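Local structure of chitinase A (Pteris ryukyuensis, 4RL3) at residues Asp120-Phe134 against Ser155-Leu169. The protein is the catalytic domain of a class III, family 18 chitinase, which probably hydrolyses the glycosidic bonds of chitin. Sequence-based numbering, arbitrary orientation. Where two conformers were deposited one is given.
Sequences DIDYEHFDQVSTSTF and SIAPFDGVESQYTAL
The Tyr166 hydroxyl donates a hydrogen bond to the backbone carbonyl of Tyr123, OH to O 2.6 Å. The bond lies in the carbonyl plane and uses a lone pair. With CG anti to its own carbonyl carbon (chi1 -76°), the ring reaches from helix 163-173 across to the backbone at Tyr123. Phe134 turns its edge to one face of this ring, centroids 5.6 Å apart and planes at 73°. CG2 of Ile121 rests against Tyr166 CE1 at 4.0 Å. A phenylalanine in place of Tyr166 would keep the ring, but the Tyr123 carbonyl would probably lose its side-chain donor. A water also donates to this carbonyl and to Ala157 O.

Beside Tyr166, the amide of Gln165 stacks on the Phe126 ring, planes 10° apart. A bend at chi2 lays the chain over this face, CG 3.8 Å from the ring centroid. Val162 CG1 meets the same ring at its edge. Another water joins Gln165 NE2 to Thr131 OG1 and Val129 O.

Strands 118-123 and 153-156 are parallel neighbours in the TIM barrel of family 18, joined by helix 131-147 in a beta-alpha-beta crossover. Asp120 and Asp122 belong to the DxDxE signature of the family, which ends at Glu124. Ile121 N bonds to Ser155 O at 2.8 Å, and Ala157 N to Ile121 O at 2.9 Å. Inside the barrel, Ser155 OG donates to the anti side of Asp120 OD1, 2.7 Å away. Tyr7 and Ser78 bond to the other oxygen of this buried carboxylate, and Arg5 bonds to Ser155 OG.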
ATOM      1  N   ASP A 120      -2.021  -1.591  -5.250  1.00  4.30           N
ATOM      2  CA  ASP A 120      -1.985  -0.418  -4.394  1.00  4.27           C
ATOM      3  C   ASP A 120      -1.261   0.674  -5.177  1.00  4.33           C
ATOM      4  O   ASP A 120      -0.205   0.423  -5.760  1.00  4.40           O
ATOM      5  CB  ASP A 120      -1.209  -0.754  -3.111  1.00  4.24           C
ATOM      6  CG  ASP A 120      -0.991   0.446  -2.223  1.00  4.23           C
ATOM      7  OD1 ASP A 120      -1.992   0.982  -1.707  1.00  4.24           O
ATOM      8  OD2 ASP A 120       0.171   0.843  -2.020  1.00  4.20           O
ATOM      9  N   ILE A 121      -1.827   1.878  -5.179  1.00  4.40           N
ATOM     10  CA  ILE A 121      -1.262   3.003  -5.923  1.00  4.48           C
ATOM     11  C   ILE A 121      -0.416   3.876  -4.995  1.00  4.69           C
ATOM     12  O   ILE A 121      -0.940   4.508  -4.077  1.00  4.82           O
ATOM     13  CB  ILE A 121      -2.373   3.862  -6.566  1.00  4.43           C
ATOM     14  CG1 ILE A 121      -3.438   2.997  -7.254  1.00  4.38           C
ATOM     15  CG2 ILE A 121      -1.753   4.866  -7.546  1.00  4.41           C
ATOM     16  CD1 ILE A 121      -2.957   2.060  -8.350  1.00  4.38           C
ATOM     17  N   ASP A 122       0.890   3.933  -5.259  1.00  4.87           N
ATOM     18  CA  ASP A 122       1.831   4.612  -4.358  1.00  5.20           C
ATOM     19  C   ASP A 122       2.811   5.485  -5.136  1.00  5.31           C
ATOM     20  O   ASP A 122       3.988   5.564  -4.792  1.00  5.26           O
ATOM     21  CB  ASP A 122       2.576   3.587  -3.495  1.00  5.28           C
ATOM     22  CG  ASP A 122       3.371   4.219  -2.358  1.00  5.48           C
ATOM     23  OD1 ASP A 122       2.943   5.281  -1.836  1.00  5.42           O
ATOM     24  OD2 ASP A 122       4.420   3.621  -1.975  1.00  5.86           O
ATOM     25  N   TYR A 123       2.316   6.153  -6.176  1.00  5.54           N
ATOM     26  CA  TYR A 123       3.103   7.207  -6.804  1.00  5.77           C
ATOM     27  C   TYR A 123       3.116   8.448  -5.940  1.00  6.29           C
ATOM     28  O   TYR A 123       2.122   8.761  -5.276  1.00  6.02           O
ATOM     29  CB  TYR A 123       2.540   7.562  -8.169  1.00  5.71           C
ATOM     30  CG  TYR A 123       2.769   6.511  -9.223  1.00  5.70           C
ATOM     31  CD1 TYR A 123       3.968   6.449  -9.915  1.00  5.69           C
ATOM     32  CD2 TYR A 123       1.770   5.601  -9.550  1.00  5.76           C
ATOM     33  CE1 TYR A 123       4.166   5.504 -10.910  1.00  5.80           C
ATOM     34  CE2 TYR A 123       1.960   4.636 -10.523  1.00  5.76           C
ATOM     35  CZ  TYR A 123       3.160   4.586 -11.200  1.00  5.85           C
ATOM     36  OH  TYR A 123       3.320   3.632 -12.187  1.00  5.91           O
ATOM     37  N   GLU A 124       4.234   9.172  -5.953  1.00  7.09           N
ATOM     38  CA  GLU A 124       4.312  10.423  -5.190  1.00  7.93           C
ATOM     39  C   GLU A 124       4.950  11.600  -5.915  1.00  8.08           C
ATOM     40  O   GLU A 124       4.982  12.698  -5.374  1.00  8.52           O
ATOM     41  CB  GLU A 124       5.051  10.185  -3.876  1.00  8.83           C
ATOM     42  CG  GLU A 124       6.543   9.979  -4.033  1.00  9.51           C
ATOM     43  CD  GLU A 124       7.264   9.991  -2.697  1.00 10.24           C
ATOM     44  OE1 GLU A 124       7.681   8.903  -2.268  1.00 10.78           O
ATOM     45  OE2 GLU A 124       7.398  11.073  -2.072  1.00 11.75           O
ATOM     46  N   HIS A 125       5.470  11.378  -7.115  1.00  8.04           N
ATOM     47  CA  HIS A 125       6.131  12.438  -7.883  1.00  7.98           C
ATOM     48  C   HIS A 125       5.335  12.713  -9.136  1.00  8.19           C
ATOM     49  O   HIS A 125       5.142  11.826  -9.968  1.00  7.82           O
ATOM     50  CB  HIS A 125       7.553  12.037  -8.242  1.00  8.12           C
ATOM     51  CG  HIS A 125       8.378  11.663  -7.059  1.00  8.21           C
ATOM     52  ND1 HIS A 125       8.843  12.595  -6.160  1.00  8.65           N
ATOM     53  CD2 HIS A 125       8.804  10.459  -6.611  1.00  8.41           C
ATOM     54  CE1 HIS A 125       9.522  11.981  -5.209  1.00  8.52           C
ATOM     55  NE2 HIS A 125       9.517  10.687  -5.461  1.00  8.51           N
ATOM     56  N   PHE A 126       4.904  13.959  -9.272  1.00  8.47           N
ATOM     57  CA  PHE A 126       3.988  14.365 -10.327  1.00  8.87           C
ATOM     58  C   PHE A 126       4.472  15.589 -11.081  1.00  9.95           C
ATOM     59  O   PHE A 126       3.678  16.346 -11.623  1.00 10.33           O
ATOM     60  CB  PHE A 126       2.613  14.631  -9.710  1.00  8.62           C
ATOM     61  CG  PHE A 126       2.049  13.437  -9.005  1.00  8.42           C
ATOM     62  CD1 PHE A 126       1.614  12.362  -9.736  1.00  8.32           C
ATOM     63  CD2 PHE A 126       1.997  13.374  -7.624  1.00  8.35           C
ATOM     64  CE1 PHE A 126       1.105  11.241  -9.113  1.00  8.20           C
ATOM     65  CE2 PHE A 126       1.500  12.251  -6.987  1.00  8.28           C
ATOM     66  CZ  PHE A 126       1.047  11.184  -7.735  1.00  8.18           C
ATOM     67  N   ASP A 127       5.787  15.742 -11.163  1.00 10.88           N
ATOM     68  CA  ASP A 127       6.364  16.930 -11.786  1.00 12.27           C
ATOM     69  C   ASP A 127       6.327  16.883 -13.318  1.00 13.11           C
ATOM     70  O   ASP A 127       6.600  17.897 -13.965  1.00 13.97           O
ATOM     71  CB  ASP A 127       7.792  17.116 -11.282  1.00 12.72           C
ATOM     72  CG  ASP A 127       7.867  17.159  -9.765  1.00 13.13           C
ATOM     73  OD1 ASP A 127       7.163  17.994  -9.166  1.00 13.83           O
ATOM     74  OD2 ASP A 127       8.598  16.342  -9.159  1.00 14.29           O
ATOM     75  N   GLN A 128       5.996  15.721 -13.891  1.00 13.83           N
ATOM     76  CA  GLN A 128       6.011  15.511 -15.347  1.00 14.84           C
ATOM     77  C   GLN A 128       4.637  15.113 -15.902  1.00 14.04           C
ATOM     78  O   GLN A 128       4.532  14.639 -17.036  1.00 14.77           O
ATOM     79  CB  GLN A 128       7.041  14.430 -15.710  1.00 16.14           C
ATOM     80  CG  GLN A 128       8.466  14.762 -15.285  1.00 17.80           C
ATOM     81  CD  GLN A 128       9.489  13.694 -15.647  1.00 18.85           C
ATOM     82  OE1 GLN A 128      10.663  13.834 -15.320  1.00 20.87           O
ATOM     83  NE2 GLN A 128       9.053  12.619 -16.304  1.00 19.74           N
ATOM     84  N   VAL A 129       3.591  15.316 -15.110  1.00 12.77           N
ATOM     85  CA  VAL A 129       2.243  14.927 -15.494  1.00 11.78           C
ATOM     86  C   VAL A 129       1.199  15.828 -14.836  1.00 10.96           C
ATOM     87  O   VAL A 129       1.364  16.261 -13.699  1.00 11.18           O
ATOM     88  CB  VAL A 129       1.979  13.445 -15.144  1.00 11.93           C
ATOM     89  CG1 VAL A 129       1.903  13.230 -13.638  1.00 11.91           C
ATOM     90  CG2 VAL A 129       0.713  12.947 -15.829  1.00 11.89           C
ATOM     91  N   SER A 130       0.115  16.102 -15.549  1.00 10.08           N
ATOM     92  CA  SER A 130      -1.004  16.819 -14.949  1.00  9.56           C
ATOM     93  C   SER A 130      -1.792  15.896 -14.040  1.00  8.93           C
ATOM     94  O   SER A 130      -1.784  14.680 -14.198  1.00  8.35           O
ATOM     95  CB  SER A 130      -1.935  17.392 -16.004  1.00  9.78           C
ATOM     96  OG  SER A 130      -2.706  16.372 -16.612  1.00  9.93           O
ATOM     97  N   THR A 131      -2.494  16.482 -13.093  1.00  8.58           N
ATOM     98  CA  THR A 131      -3.307  15.703 -12.180  1.00  8.29           C
ATOM     99  C   THR A 131      -4.433  14.976 -12.921  1.00  7.87           C
ATOM    100  O   THR A 131      -4.726  13.819 -12.620  1.00  7.53           O
ATOM    101  CB  THR A 131      -3.822  16.599 -11.041  1.00  8.69           C
ATOM    102  OG1 THR A 131      -2.688  17.012 -10.266  1.00  9.05           O
ATOM    103  CG2 THR A 131      -4.848  15.889 -10.164  1.00  8.76           C
ATOM    104  N   SER A 132      -5.051  15.639 -13.898  0.50  7.55           N
ATOM    105  CA  SER A 132      -6.096  15.001 -14.695  0.50  7.39           C
ATOM    106  C   SER A 132      -5.574  13.763 -15.422  0.50  7.19           C
ATOM    107  O   SER A 132      -6.263  12.751 -15.493  0.50  7.31           O
ATOM    108  CB  SER A 132      -6.692  15.980 -15.708  0.50  7.36           C
ATOM    109  OG  SER A 132      -7.479  16.968 -15.060  0.50  7.38           O
ATOM    110  N   THR A 133      -4.360  13.852 -15.962  1.00  7.09           N
ATOM    111  CA  THR A 133      -3.755  12.729 -16.669  1.00  6.93           C
ATOM    112  C   THR A 133      -3.502  11.568 -15.715  1.00  6.44           C
ATOM    113  O   THR A 133      -3.859  10.438 -16.016  1.00  6.32           O
ATOM    114  CB  THR A 133      -2.470  13.141 -17.396  1.00  7.28           C
ATOM    115  OG1 THR A 133      -2.809  14.038 -18.464  1.00  8.10           O
ATOM    116  CG2 THR A 133      -1.743  11.927 -17.955  1.00  7.49           C
ATOM    117  N   PHE A 134      -2.914  11.860 -14.557  1.00  5.98           N
ATOM    118  CA  PHE A 134      -2.679  10.837 -13.540  1.00  5.68           C
ATOM    119  C   PHE A 134      -3.979  10.146 -13.121  1.00  5.66           C
ATOM    120  O   PHE A 134      -4.060   8.921 -13.093  1.00  5.50           O
ATOM    121  CB  PHE A 134      -1.981  11.438 -12.314  1.00  5.70           C
ATOM    122  CG  PHE A 134      -1.828  10.483 -11.161  1.00  5.64           C
ATOM    123  CD1 PHE A 134      -0.971   9.400 -11.253  1.00  5.62           C
ATOM    124  CD2 PHE A 134      -2.552  10.660  -9.988  1.00  5.62           C
ATOM    125  CE1 PHE A 134      -0.832   8.521 -10.200  1.00  5.57           C
ATOM    126  CE2 PHE A 134      -2.402   9.789  -8.913  1.00  5.63           C
ATOM    127  CZ  PHE A 134      -1.557   8.706  -9.034  1.00  5.60           C
ATOM    128  N   SER A 155      -6.284  -0.303  -3.703  1.00  4.42           N
ATOM    129  CA  SER A 155      -6.027   0.703  -2.684  1.00  4.31           C
ATOM    130  C   SER A 155      -5.151   1.818  -3.209  1.00  4.27           C
ATOM    131  O   SER A 155      -4.506   1.693  -4.252  1.00  4.18           O
ATOM    132  CB  SER A 155      -5.371   0.090  -1.442  1.00  4.26           C
ATOM    133  OG  SER A 155      -4.145  -0.573  -1.744  1.00  4.21           O
ATOM    134  N   ILE A 156      -5.176   2.923  -2.471  1.00  4.25           N
ATOM    135  CA  ILE A 156      -4.316   4.069  -2.735  1.00  4.24           C
ATOM    136  C   ILE A 156      -3.541   4.351  -1.462  1.00  4.27           C
ATOM    137  O   ILE A 156      -4.023   4.046  -0.375  1.00  4.15           O
ATOM    138  CB  ILE A 156      -5.116   5.312  -3.199  1.00  4.27           C
ATOM    139  CG1 ILE A 156      -6.228   5.673  -2.218  1.00  4.29           C
ATOM    140  CG2 ILE A 156      -5.707   5.057  -4.579  1.00  4.28           C
ATOM    141  CD1 ILE A 156      -6.816   7.042  -2.465  1.00  4.32           C
ATOM    142  N   ALA A 157      -2.353   4.942  -1.602  1.00  4.39           N
ATOM    143  CA  ALA A 157      -1.472   5.199  -0.452  1.00  4.56           C
ATOM    144  C   ALA A 157      -1.080   6.686  -0.332  1.00  4.76           C
ATOM    145  O   ALA A 157       0.081   7.045  -0.507  1.00  4.88           O
ATOM    146  CB  ALA A 157      -0.234   4.309  -0.545  1.00  4.60           C
ATOM    147  N   PRO A 158      -2.055   7.556  -0.031  1.00  4.94           N
ATOM    148  CA  PRO A 158      -1.769   8.989  -0.039  1.00  5.09           C
ATOM    149  C   PRO A 158      -1.143   9.514   1.240  1.00  5.34           C
ATOM    150  O   PRO A 158      -1.112   8.831   2.260  1.00  5.12           O
ATOM    151  CB  PRO A 158      -3.148   9.609  -0.204  1.00  5.08           C
ATOM    152  CG  PRO A 158      -4.056   8.647   0.489  1.00  5.05           C
ATOM    153  CD  PRO A 158      -3.485   7.289   0.179  1.00  4.98           C
ATOM    154  N   PHE A 159      -0.661  10.748   1.158  1.00  5.78           N
ATOM    155  CA  PHE A 159      -0.284  11.545   2.322  1.00  6.12           C
ATOM    156  C   PHE A 159      -0.560  12.999   1.940  1.00  6.13           C
ATOM    157  O   PHE A 159      -0.972  13.274   0.809  1.00  5.83           O
ATOM    158  CB  PHE A 159       1.182  11.299   2.741  1.00  6.41           C
ATOM    159  CG  PHE A 159       2.194  11.644   1.687  1.00  6.81           C
ATOM    160  CD1 PHE A 159       2.470  10.771   0.637  1.00  7.17           C
ATOM    161  CD2 PHE A 159       2.879  12.842   1.751  1.00  7.24           C
ATOM    162  CE1 PHE A 159       3.413  11.113  -0.333  1.00  7.42           C
ATOM    163  CE2 PHE A 159       3.816  13.186   0.787  1.00  7.51           C
ATOM    164  CZ  PHE A 159       4.078  12.322  -0.254  1.00  7.60           C
ATOM    165  N   ASP A 160      -0.374  13.937   2.858  1.00  6.33           N
ATOM    166  CA  ASP A 160      -0.882  15.293   2.608  1.00  6.75           C
ATOM    167  C   ASP A 160      -0.239  15.971   1.404  1.00  6.85           C
ATOM    168  O   ASP A 160      -0.907  16.699   0.666  1.00  6.88           O
ATOM    169  CB  ASP A 160      -0.736  16.174   3.850  1.00  6.93           C
ATOM    170  CG  ASP A 160      -1.716  15.797   4.963  1.00  7.20           C
ATOM    171  OD1 ASP A 160      -2.724  15.106   4.700  1.00  7.27           O
ATOM    172  OD2 ASP A 160      -1.475  16.228   6.110  1.00  8.11           O
ATOM    173  N   GLY A 161       1.052  15.716   1.196  1.00  7.08           N
ATOM    174  CA  GLY A 161       1.793  16.316   0.088  1.00  7.18           C
ATOM    175  C   GLY A 161       1.281  15.964  -1.296  1.00  7.26           C
ATOM    176  O   GLY A 161       1.586  16.670  -2.271  1.00  7.99           O
ATOM    177  N   VAL A 162       0.503  14.884  -1.391  1.00  6.81           N
ATOM    178  CA  VAL A 162      -0.123  14.473  -2.650  1.00  6.61           C
ATOM    179  C   VAL A 162      -1.658  14.473  -2.569  1.00  6.64           C
ATOM    180  O   VAL A 162      -2.332  13.759  -3.301  1.00  6.33           O
ATOM    181  CB  VAL A 162       0.435  13.109  -3.117  1.00  6.49           C
ATOM    182  CG1 VAL A 162       1.919  13.253  -3.438  1.00  6.55           C
ATOM    183  CG2 VAL A 162       0.213  12.009  -2.084  1.00  6.54           C
ATOM    184  N   GLU A 163      -2.206  15.334  -1.709  1.00  6.85           N
ATOM    185  CA  GLU A 163      -3.655  15.438  -1.510  1.00  7.41           C
ATOM    186  C   GLU A 163      -4.422  15.779  -2.779  1.00  7.39           C
ATOM    187  O   GLU A 163      -5.473  15.192  -3.047  1.00  7.33           O
ATOM    188  CB  GLU A 163      -3.937  16.506  -0.443  1.00  7.86           C
ATOM    189  CG  GLU A 163      -5.400  16.743  -0.096  1.00  8.48           C
ATOM    190  CD  GLU A 163      -5.524  17.670   1.096  1.00  9.10           C
ATOM    191  OE1 GLU A 163      -4.987  17.319   2.174  1.00  9.55           O
ATOM    192  OE2 GLU A 163      -6.113  18.773   0.948  1.00 10.62           O
ATOM    193  N   SER A 164      -3.899  16.730  -3.558  1.00  7.74           N
ATOM    194  CA  SER A 164      -4.575  17.155  -4.778  1.00  8.11           C
ATOM    195  C   SER A 164      -4.816  15.982  -5.731  1.00  7.51           C
ATOM    196  O   SER A 164      -5.912  15.806  -6.274  1.00  7.51           O
ATOM    197  CB  SER A 164      -3.753  18.234  -5.483  1.00  8.86           C
ATOM    198  OG  SER A 164      -4.472  18.728  -6.598  1.00 10.86           O
ATOM    199  N   GLN A 165      -3.791  15.160  -5.914  1.00  6.84           N
ATOM    200  CA  GLN A 165      -3.876  14.026  -6.824  1.00  6.55           C
ATOM    201  C   GLN A 165      -4.794  12.937  -6.297  1.00  6.04           C
ATOM    202  O   GLN A 165      -5.672  12.449  -7.008  1.00  5.88           O
ATOM    203  CB  GLN A 165      -2.497  13.431  -7.081  1.00  6.77           C
ATOM    204  CG  GLN A 165      -1.601  14.307  -7.951  1.00  7.00           C
ATOM    205  CD  GLN A 165      -0.874  15.419  -7.208  1.00  7.32           C
ATOM    206  OE1 GLN A 165      -0.852  15.479  -5.970  1.00  7.81           O
ATOM    207  NE2 GLN A 165      -0.266  16.313  -7.975  1.00  7.82           N
ATOM    208  N   TYR A 166      -4.582  12.525  -5.056  1.00  5.63           N
ATOM    209  CA  TYR A 166      -5.307  11.363  -4.554  1.00  5.46           C
ATOM    210  C   TYR A 166      -6.748  11.640  -4.133  1.00  5.61           C
ATOM    211  O   TYR A 166      -7.595  10.760  -4.252  1.00  5.58           O
ATOM    212  CB  TYR A 166      -4.514  10.665  -3.461  1.00  5.21           C
ATOM    213  CG  TYR A 166      -3.362   9.858  -4.022  1.00  5.11           C
ATOM    214  CD1 TYR A 166      -3.564   8.559  -4.495  1.00  5.11           C
ATOM    215  CD2 TYR A 166      -2.085  10.397  -4.120  1.00  5.09           C
ATOM    216  CE1 TYR A 166      -2.524   7.819  -5.021  1.00  5.02           C
ATOM    217  CE2 TYR A 166      -1.043   9.663  -4.652  1.00  5.04           C
ATOM    218  CZ  TYR A 166      -1.267   8.377  -5.102  1.00  5.00           C
ATOM    219  OH  TYR A 166      -0.222   7.635  -5.627  1.00  4.96           O
ATOM    220  N   THR A 167      -7.049  12.849  -3.648  1.00  5.81           N
ATOM    221  CA  THR A 167      -8.456  13.161  -3.379  1.00  6.03           C
ATOM    222  C   THR A 167      -9.275  13.235  -4.674  1.00  6.12           C
ATOM    223  O   THR A 167     -10.436  12.826  -4.710  1.00  6.50           O
ATOM    224  CB  THR A 167      -8.659  14.454  -2.561  1.00  6.04           C
ATOM    225  OG1 THR A 167      -8.073  15.576  -3.245  1.00  6.13           O
ATOM    226  CG2 THR A 167      -8.090  14.309  -1.149  1.00  6.14           C
ATOM    227  N   ALA A 168      -8.673  13.761  -5.740  1.00  6.12           N
ATOM    228  CA  ALA A 168      -9.334  13.785  -7.042  1.00  6.17           C
ATOM    229  C   ALA A 168      -9.603  12.356  -7.503  1.00  6.25           C
ATOM    230  O   ALA A 168     -10.702  12.030  -7.950  1.00  6.36           O
ATOM    231  CB  ALA A 168      -8.488  14.523  -8.067  1.00  6.08           C
ATOM    232  N   LEU A 169      -8.589  11.502  -7.370  1.00  6.42           N
ATOM    233  CA  LEU A 169      -8.717  10.096  -7.739  1.00  6.63           C
ATOM    234  C   LEU A 169      -9.798   9.400  -6.912  1.00  6.72           C
ATOM    235  O   LEU A 169     -10.689   8.758  -7.466  1.00  6.72           O
ATOM    236  CB  LEU A 169      -7.377   9.377  -7.570  1.00  6.75           C
ATOM    237  CG  LEU A 169      -7.328   7.866  -7.810  1.00  6.90           C
ATOM    238  CD1 LEU A 169      -7.852   7.481  -9.196  1.00  7.01           C
ATOM    239  CD2 LEU A 169      -5.908   7.356  -7.580  1.00  7.02           C
TER
HETATM  240  O   HOH W   1       1.766   8.652  -2.212  1.00 13.59           O
HETATM  241  O   HOH W   2       0.229  16.740 -10.898  1.00 15.91           O
HETATM  242  O   HOH W   3      -3.033  19.138  -8.807  1.00 16.56           O